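Local coordinates for flagellar assembly protein FliH (Salmonella typhimurium, PDB 5B0O) that is needed for flagellar assembly and regrowth, as a cytoplasmic component of bacterial flagellar protein export, at residues V50-L55 against P79-R84; G71-R76 against V113-G118; T105-G110 against S123-W128. One frame throughout, in Å; residues are numbered along the deposited sequence.

Contact 1 (V50-L55 against P79-R84); sequences VDNSAL and PDDLQR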
loop_
_atom_site.group_PDB
_atom_site.type_symbol
_atom_site.label_atom_id
_atom_site.label_comp_id
_atom_site.label_asym_id
_atom_site.label_seq_id
_atom_site.Cartn_x
_atom_site.Cartn_y
_atom_site.Cartn_z
ATOM N N VAL E 50 17.392 -35.931 20.996
ATOM C CA VAL E 50 18.811 -36.194 21.161
ATOM C C VAL E 50 19.631 -35.936 19.900
ATOM O O VAL E 50 20.846 -36.154 19.885
ATOM C CB VAL E 50 19.051 -37.648 21.608
ATOM C CG1 VAL E 50 19.632 -37.685 23.012
ATOM C CG2 VAL E 50 17.757 -38.447 21.538
ATOM N N ASP E 51 18.988 -35.451 18.845
ATOM C CA ASP E 51 19.746 -35.163 17.634
ATOM C C ASP E 51 20.133 -33.696 17.493
ATOM O O ASP E 51 19.290 -32.825 17.278
ATOM C CB ASP E 51 19.026 -35.663 16.380
ATOM C CG ASP E 51 19.387 -37.097 16.040
ATOM O OD1 ASP E 51 20.474 -37.321 15.461
ATOM O OD2 ASP E 51 18.586 -38.002 16.358
ATOM N N ASN E 52 21.431 -33.443 17.624
ATOM C CA ASN E 52 21.998 -32.144 17.324
ATOM C C ASN E 52 22.408 -32.106 15.858
ATOM O O ASN E 52 23.037 -31.149 15.408
ATOM C CB ASN E 52 23.219 -31.837 18.203
ATOM C CG ASN E 52 23.362 -32.783 19.382
ATOM O OD1 ASN E 52 22.669 -32.646 20.390
ATOM N ND2 ASN E 52 24.305 -33.718 19.281
ATOM N N SER E 53 22.061 -33.158 15.123
ATOM C CA SER E 53 22.515 -33.323 13.750
ATOM C C SER E 53 22.378 -32.016 12.967
ATOM O O SER E 53 23.323 -31.575 12.314
ATOM C CB SER E 53 21.717 -34.442 13.075
ATOM O OG SER E 53 22.249 -34.771 11.802
ATOM N N ALA E 54 21.210 -31.387 13.061
ATOM C CA ALA E 54 20.958 -30.113 12.392
ATOM C C ALA E 54 21.614 -28.942 13.127
ATOM O O ALA E 54 22.175 -28.040 12.499
ATOM C CB ALA E 54 19.463 -29.879 12.248
ATOM N N LEU E 55 21.525 -28.951 14.457
ATOM C CA LEU E 55 22.171 -27.931 15.280
ATOM C C LEU E 55 23.683 -27.945 15.072
ATOM O O LEU E 55 24.296 -26.899 14.868
ATOM C CB LEU E 55 21.839 -28.129 16.763
ATOM C CG LEU E 55 22.592 -27.246 17.761
ATOM C CD1 LEU E 55 22.353 -25.795 17.448
ATOM C CD2 LEU E 55 22.185 -27.544 19.191
ATOM N N PRO E 79 21.406 -25.901 27.941
ATOM C CA PRO E 79 22.268 -26.820 28.689
ATOM C C PRO E 79 22.107 -28.271 28.243
ATOM O O PRO E 79 23.063 -29.041 28.348
ATOM C CB PRO E 79 21.777 -26.641 30.124
ATOM C CG PRO E 79 21.400 -25.181 30.186
ATOM C CD PRO E 79 20.883 -24.817 28.795
ATOM N N ASP E 80 20.928 -28.621 27.740
ATOM C CA ASP E 80 20.660 -29.974 27.255
ATOM C C ASP E 80 21.368 -30.351 25.949
ATOM O O ASP E 80 21.699 -31.521 25.737
ATOM C CB ASP E 80 19.161 -30.194 27.110
ATOM C CG ASP E 80 18.463 -30.286 28.440
ATOM O OD1 ASP E 80 19.120 -30.052 29.476
ATOM O OD2 ASP E 80 17.251 -30.587 28.446
ATOM N N ASP E 81 21.571 -29.375 25.066
ATOM C CA ASP E 81 22.380 -29.592 23.867
ATOM C C ASP E 81 23.853 -29.363 24.189
ATOM O O ASP E 81 24.730 -29.765 23.429
ATOM C CB ASP E 81 21.982 -28.628 22.747
ATOM C CG ASP E 81 20.619 -28.925 22.155
ATOM O OD1 ASP E 81 20.318 -30.102 21.861
ATOM O OD2 ASP E 81 19.849 -27.957 21.971
ATOM N N LEU E 82 24.116 -28.728 25.329
ATOM C CA LEU E 82 25.456 -28.218 25.645
ATOM C C LEU E 82 26.563 -29.265 25.680
ATOM O O LEU E 82 27.552 -29.146 24.962
ATOM C CB LEU E 82 25.443 -27.444 26.966
ATOM C CG LEU E 82 26.777 -26.838 27.406
ATOM C CD1 LEU E 82 26.559 -25.591 28.227
ATOM C CD2 LEU E 82 27.593 -27.837 28.189
ATOM N N GLN E 83 26.406 -30.274 26.529
ATOM C CA GLN E 83 27.448 -31.281 26.719
ATOM C C GLN E 83 27.809 -31.960 25.412
ATOM O O GLN E 83 28.981 -32.192 25.129
ATOM C CB GLN E 83 27.015 -32.338 27.740
ATOM C CG GLN E 83 27.147 -31.915 29.199
ATOM C CD GLN E 83 26.997 -33.085 30.156
ATOM O OE1 GLN E 83 26.895 -34.237 29.732
ATOM N NE2 GLN E 83 26.986 -32.795 31.450
ATOM N N ARG E 84 26.792 -32.284 24.623
ATOM C CA ARG E 84 26.989 -33.007 23.375
ATOM C C ARG E 84 27.695 -32.143 22.329
ATOM O O ARG E 84 28.614 -32.599 21.654
ATOM C CB ARG E 84 25.644 -33.524 22.862
ATOM C CG ARG E 84 24.897 -34.353 23.907
ATOM C CD ARG E 84 23.574 -34.883 23.391
ATOM N NE ARG E 84 22.485 -33.929 23.572
ATOM C CZ ARG E 84 21.423 -33.863 22.778
ATOM N NH1 ARG E 84 21.326 -34.685 21.745
ATOM N NH2 ARG E 84 20.467 -32.972 23.004
#
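The guanidinium of Arg84 has the side-chain oxygen of Asn52 over one face, and O of Val50 and N of Asp51 at its edge, near the plane. OD1 of Asn52 sits 3.0 Å from CZ of Arg84, with the amide plane turned 60° from the guanidinium. OD1 thus comes over the face rather than in line with the N-H groups, an approach probably favoured by charge. Further round the edge, NE and NH2 of Arg84 both reach O of Asp80, one turn earlier in the same helix, through weak hydrogen bonds of 3.3 Å each. NH2 also makes a salt bridge to OD1 of Asp81 at 3.1 Å and donates to O of Ala49. A bend at chi3 (-87°) folds the arginine back to reach these acceptors. The contact joins the linker after the long helix 6-46, and the start of helix 53-63, to the first turns of helix 79-96 in the C-terminal globular part of FliH. On the buried side, CD2 of Leu55 packs 3.6 Å from CG of Asp81. The other carboxylate oxygen of Asp81, OD2, accepts from N of Gly109. NE2 of Gln46 of the second subunit gives O of Asp51 a weak hydrogen bond.

Contact 2 (G71-R76 against V113-G118); sequences GKPQLR and VSADEG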
loop_
_atom_site.group_PDB
_atom_site.type_symbol
_atom_site.label_atom_id
_atom_site.label_comp_id
_atom_site.label_asym_id
_atom_site.label_seq_id
_atom_site.Cartn_x
_atom_site.Cartn_y
_atom_site.Cartn_z
ATOM N N GLY E 71 34.879 -9.943 18.754
ATOM C CA GLY E 71 34.334 -9.318 19.949
ATOM C C GLY E 71 34.266 -10.187 21.192
ATOM O O GLY E 71 33.385 -9.994 22.030
ATOM N N LYS E 72 35.160 -11.166 21.288
ATOM C CA LYS E 72 35.096 -12.192 22.324
ATOM C C LYS E 72 33.831 -13.008 22.136
ATOM O O LYS E 72 32.985 -13.086 23.027
ATOM C CB LYS E 72 35.112 -11.578 23.727
ATOM C CG LYS E 72 36.369 -10.799 24.078
ATOM C CD LYS E 72 36.360 -10.353 25.535
ATOM C CE LYS E 72 35.139 -9.499 25.852
ATOM N NZ LYS E 72 35.128 -8.193 25.129
ATOM N N PRO E 73 33.714 -13.643 20.964
ATOM C CA PRO E 73 32.516 -14.384 20.566
ATOM C C PRO E 73 32.189 -15.484 21.559
ATOM O O PRO E 73 33.106 -16.143 22.052
ATOM C CB PRO E 73 32.922 -15.006 19.226
ATOM C CG PRO E 73 34.027 -14.144 18.728
ATOM C CD PRO E 73 34.779 -13.748 19.954
ATOM N N GLN E 74 30.903 -15.664 21.852
ATOM C CA GLN E 74 30.455 -16.761 22.700
ATOM C C GLN E 74 29.217 -17.429 22.103
ATOM O O GLN E 74 28.233 -16.763 21.793
ATOM C CB GLN E 74 30.187 -16.283 24.129
ATOM C CG GLN E 74 28.784 -15.730 24.369
ATOM C CD GLN E 74 28.610 -15.162 25.772
ATOM O OE1 GLN E 74 27.621 -14.484 26.067
ATOM N NE2 GLN E 74 29.573 -15.442 26.647
ATOM N N LEU E 75 29.293 -18.743 21.907
ATOM C CA LEU E 75 28.158 -19.534 21.436
ATOM C C LEU E 75 27.356 -20.017 22.631
ATOM O O LEU E 75 27.924 -20.452 23.632
ATOM C CB LEU E 75 28.632 -20.729 20.608
ATOM C CG LEU E 75 27.641 -21.848 20.288
ATOM C CD1 LEU E 75 26.515 -21.340 19.429
ATOM C CD2 LEU E 75 28.341 -23.003 19.591
ATOM N N ARG E 76 26.036 -19.920 22.529
ATOM C CA ARG E 76 25.150 -20.328 23.609
ATOM C C ARG E 76 24.145 -21.331 23.089
ATOM O O ARG E 76 23.550 -21.132 22.027
ATOM C CB ARG E 76 24.382 -19.132 24.172
ATOM C CG ARG E 76 25.238 -17.989 24.650
ATOM C CD ARG E 76 24.374 -16.789 24.973
ATOM N NE ARG E 76 25.167 -15.573 25.117
ATOM C CZ ARG E 76 24.647 -14.356 25.220
ATOM N NH1 ARG E 76 23.329 -14.198 25.193
ATOM N NH2 ARG E 76 25.440 -13.298 25.347
ATOM N N VAL E 113 25.234 -16.853 18.619
ATOM C CA VAL E 113 26.620 -16.446 18.811
ATOM C C VAL E 113 26.648 -14.959 19.121
ATOM O O VAL E 113 26.120 -14.153 18.361
ATOM C CB VAL E 113 27.454 -16.698 17.554
ATOM C CG1 VAL E 113 28.904 -16.395 17.827
ATOM C CG2 VAL E 113 27.286 -18.138 17.091
ATOM N N SER E 114 27.268 -14.589 20.233
ATOM C CA SER E 114 27.265 -13.199 20.654
ATOM C C SER E 114 28.670 -12.631 20.736
ATOM O O SER E 114 29.555 -13.244 21.317
ATOM C CB SER E 114 26.582 -13.074 22.013
ATOM O OG SER E 114 25.526 -14.003 22.128
ATOM N N ALA E 115 28.870 -11.455 20.152
ATOM C CA ALA E 115 30.124 -10.720 20.295
ATOM C C ALA E 115 29.817 -9.241 20.465
ATOM O O ALA E 115 28.664 -8.825 20.364
ATOM C CB ALA E 115 31.009 -10.937 19.085
ATOM N N ASP E 116 30.850 -8.443 20.693
ATOM C CA ASP E 116 30.661 -7.012 20.881
ATOM C C ASP E 116 30.018 -6.390 19.647
ATOM O O ASP E 116 29.139 -5.541 19.762
ATOM C CB ASP E 116 31.994 -6.317 21.196
ATOM C CG ASP E 116 32.664 -6.861 22.455
ATOM O OD1 ASP E 116 31.957 -7.447 23.305
ATOM O OD2 ASP E 116 33.899 -6.697 22.596
ATOM N N GLU E 117 30.459 -6.826 18.471
ATOM C CA GLU E 117 29.988 -6.271 17.201
ATOM C C GLU E 117 28.512 -6.553 16.953
ATOM O O GLU E 117 27.801 -5.721 16.395
ATOM C CB GLU E 117 30.779 -6.839 16.014
ATOM C CG GLU E 117 32.296 -6.834 16.154
ATOM C CD GLU E 117 32.837 -8.101 16.793
ATOM O OE1 GLU E 117 32.096 -8.768 17.543
ATOM O OE2 GLU E 117 34.014 -8.430 16.544
ATOM N N GLY E 118 28.061 -7.739 17.345
ATOM C CA GLY E 118 26.709 -8.174 17.039
ATOM C C GLY E 118 26.529 -9.670 17.203
ATOM O O GLY E 118 27.406 -10.339 17.726
#
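Gln74 and Ser114 form a hydrogen-bonded antiparallel pair, with N of Gln74 to O of Ser114 and N of Ser114 to O of Gln74 both 2.8 Å long. These are the two central strands of the mixed four-stranded sheet of FliH, 74-77 and 112-114. Leu75 and Val113 make the next, non-hydrogen-bonded pair; CD1 of Leu75 meets CG2 of Val113 at 4.0 Å, on the face covered by Ile59 and Leu62 of helix 53-63. Pro73, at the strand's entry, turns its CA-H to O of Ser114 and brings its ring near the methyl of Ala115.

Beyond the paired strands the two segments stay together in the loops. N of Asp116 donates to O of Gly71 over 3.3 Å, and a salt bridge, its hydrogen bond weak, joins NZ of Lys72 to OD2 of Asp116 at 3.2 Å. The lysine chain bends at its last two torsions to bring the ammonium round to that carboxylate. The carboxylate of Glu117 lies beside Gly71, and its OE2 accepts from N of Ser70, just ahead of the segment.

On the face opposite Leu75 and Val113, Arg76 is steered by its own strand: NE and NH2 grip OE1 of Gln74 side-on, NH2 at 2.6 Å. Two donors on one oxygen help set the rotation of the guanidinium, and NH1 of Arg101, a like charge on the adjoining strand, lies near NE of Arg76. The guanidinium presents a face to Ser114, whose OG lies 3.1 Å above its plane, over the centre.

Contact 3 (T105-G110 against S123-W128); sequences TLHHGG and SVATRW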
loop_
_atom_site.group_PDB
_atom_site.type_symbol
_atom_site.label_atom_id
_atom_site.label_comp_id
_atom_site.label_asym_id
_atom_site.label_seq_id
_atom_site.Cartn_x
_atom_site.Cartn_y
_atom_site.Cartn_z
ATOM N N THR E 105 17.364 -20.245 28.125
ATOM C CA THR E 105 16.218 -19.741 27.378
ATOM C C THR E 105 16.250 -20.078 25.893
ATOM O O THR E 105 15.365 -19.682 25.147
ATOM C CB THR E 105 16.069 -18.229 27.546
ATOM O OG1 THR E 105 17.009 -17.562 26.701
ATOM C CG2 THR E 105 16.326 -17.841 28.982
ATOM N N LEU E 106 17.270 -20.796 25.455
ATOM C CA LEU E 106 17.285 -21.238 24.070
ATOM C C LEU E 106 16.600 -22.590 23.994
ATOM O O LEU E 106 16.777 -23.435 24.866
ATOM C CB LEU E 106 18.712 -21.298 23.506
ATOM C CG LEU E 106 19.530 -20.000 23.541
ATOM C CD1 LEU E 106 20.934 -20.218 23.008
ATOM C CD2 LEU E 106 18.841 -18.879 22.773
ATOM N N HIS E 107 15.785 -22.788 22.971
ATOM C CA HIS E 107 15.164 -24.083 22.769
ATOM C C HIS E 107 16.146 -25.028 22.094
ATOM O O HIS E 107 17.076 -24.593 21.416
ATOM C CB HIS E 107 13.884 -23.956 21.948
ATOM C CG HIS E 107 12.893 -22.989 22.517
ATOM N ND1 HIS E 107 13.012 -21.622 22.358
ATOM C CD2 HIS E 107 11.769 -23.184 23.238
ATOM C CE1 HIS E 107 12.003 -21.024 22.959
ATOM N NE2 HIS E 107 11.230 -21.946 23.502
ATOM N N HIS E 108 15.941 -26.322 22.306
ATOM C CA HIS E 108 16.794 -27.355 21.730
ATOM C C HIS E 108 16.881 -27.214 20.214
ATOM O O HIS E 108 15.889 -26.910 19.565
ATOM C CB HIS E 108 16.238 -28.742 22.075
ATOM C CG HIS E 108 16.037 -28.975 23.540
ATOM N ND1 HIS E 108 15.234 -28.174 24.323
ATOM C CD2 HIS E 108 16.521 -29.938 24.362
ATOM C CE1 HIS E 108 15.239 -28.626 25.565
ATOM N NE2 HIS E 108 16.014 -29.696 25.613
ATOM N N GLY E 109 18.066 -27.426 19.650
ATOM C CA GLY E 109 18.227 -27.441 18.205
ATOM C C GLY E 109 18.482 -26.068 17.618
ATOM O O GLY E 109 18.396 -25.873 16.405
ATOM N N GLY E 110 18.826 -25.122 18.488
ATOM C CA GLY E 110 19.047 -23.742 18.095
ATOM C C GLY E 110 20.074 -23.068 18.983
ATOM O O GLY E 110 20.320 -23.517 20.103
ATOM N N SER E 123 18.580 -19.236 16.971
ATOM C CA SER E 123 17.502 -19.688 17.857
ATOM C C SER E 123 16.231 -20.091 17.105
ATOM O O SER E 123 15.851 -19.445 16.132
ATOM C CB SER E 123 17.163 -18.592 18.873
ATOM O OG SER E 123 16.500 -17.498 18.259
ATOM N N VAL E 124 15.573 -21.159 17.555
ATOM C CA VAL E 124 14.293 -21.558 16.965
ATOM C C VAL E 124 13.202 -20.583 17.375
ATOM O O VAL E 124 12.121 -20.572 16.802
ATOM C CB VAL E 124 13.851 -22.998 17.358
ATOM C CG1 VAL E 124 14.845 -24.037 16.853
ATOM C CG2 VAL E 124 13.653 -23.114 18.856
ATOM N N ALA E 125 13.498 -19.770 18.381
ATOM C CA ALA E 125 12.563 -18.769 18.865
ATOM C C ALA E 125 12.351 -17.696 17.803
ATOM O O ALA E 125 11.229 -17.263 17.547
ATOM C CB ALA E 125 13.093 -18.147 20.143
ATOM N N THR E 126 13.447 -17.253 17.202
ATOM C CA THR E 126 13.385 -16.237 16.171
ATOM C C THR E 126 12.912 -16.836 14.850
ATOM O O THR E 126 12.210 -16.181 14.091
ATOM C CB THR E 126 14.730 -15.510 16.039
ATOM O OG1 THR E 126 14.948 -14.722 17.217
ATOM C CG2 THR E 126 14.745 -14.597 14.839
ATOM N N ARG E 127 13.255 -18.091 14.584
ATOM C CA ARG E 127 12.752 -18.754 13.381
ATOM C C ARG E 127 11.232 -18.917 13.398
ATOM O O ARG E 127 10.612 -19.013 12.346
ATOM C CB ARG E 127 13.403 -20.115 13.194
ATOM C CG ARG E 127 14.906 -20.095 13.218
ATOM C CD ARG E 127 15.410 -21.517 13.168
ATOM N NE ARG E 127 16.849 -21.605 12.978
ATOM C CZ ARG E 127 17.534 -22.734 13.089
ATOM N NH1 ARG E 127 16.903 -23.858 13.398
ATOM N NH2 ARG E 127 18.847 -22.741 12.903
ATOM N N TRP E 128 10.644 -18.967 14.592
ATOM C CA TRP E 128 9.198 -19.058 14.737
ATOM C C TRP E 128 8.573 -17.729 14.353
ATOM O O TRP E 128 7.582 -17.677 13.624
ATOM C CB TRP E 128 8.821 -19.397 16.179
ATOM C CG TRP E 128 7.346 -19.602 16.401
ATOM C CD1 TRP E 128 6.504 -18.795 17.096
ATOM C CD2 TRP E 128 6.553 -20.694 15.925
ATOM N NE1 TRP E 128 5.230 -19.313 17.086
ATOM C CE2 TRP E 128 5.235 -20.480 16.372
ATOM C CE3 TRP E 128 6.829 -21.831 15.164
ATOM C CZ2 TRP E 128 4.198 -21.362 16.080
ATOM C CZ3 TRP E 128 5.800 -22.703 14.876
ATOM C CH2 TRP E 128 4.501 -22.467 15.331
#
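Gly110 and Ser123 bring their backbones closest, with CA atoms 4.3 Å apart, where a type II beta turn from His107 to Gly110 meets the first turn of helix 124-135. Gly109 holds the third position of that turn at a positive phi of 87°.

Val124 fills the angle between turn and helix with both branches. Its CG2 packs against His107, 3.2 Å from CB and 3.7 Å from CG, while CG1 lies 4.0 Å from O of Gly109. With CG1 anti to the carbonyl carbon (chi1 -63°), CG2 is left between the backbone N and the carbonyl, aimed at the histidine. Ala125 adds its methyl beside the same ring, CB approaching ND1 of His107 at 4.1 Å. Leu106 also takes part, its CD2 coming to 4.3 Å from CB of Ser123.

Ser123 is the N-cap of the helix. Its OG accepts from N of Thr126 at 3.2 Å, satisfying an amide of the first turn, and is also hydrogen-bonded to a carboxylate oxygen of Asp121; the other oxygen of that carboxylate is hydrogen-bonded to OG1 of Thr126. The guanidinium of Arg127 passes the turn with NH1 3.9 Å from O of Gly109. The same NH1 hydrogen-bonds O of Val43 of the second subunit, and NE of Arg127 hydrogen-bonds the backbone of another protein's chain.

Leu106 and Ser123 both touch Lys112 of strand 112-114, which ties the contact to the sheet; further along the helix, Trp128 lies on Leu37, Ala40, Arg41 and Ile44 of helix 6-46.

In the fold
Contact 3 is the most buried, its centre about 6 Å from the chain's centre, whereas contacts 1 and 2, their centres about 17 and 20 Å from it, are only partly buried. The chemistry differs too: contact 1 gathers oxygens from both segments round one arginine, without a clear hydrogen bond between the segments, contact 2 rests on strand pairing with a polar and an apolar face, and contact 3 on packing of a valine against a turn. Contacts 1 and 3 meet directly, OD2 of Asp80 probably accepting from NE2 of His108, and both touch the second subunit. Contact 2 supplies the strand that leads into helix 79-96 of contact 1, and touches contact 3 where the backbone O of Arg76 meets the side chain of Leu106.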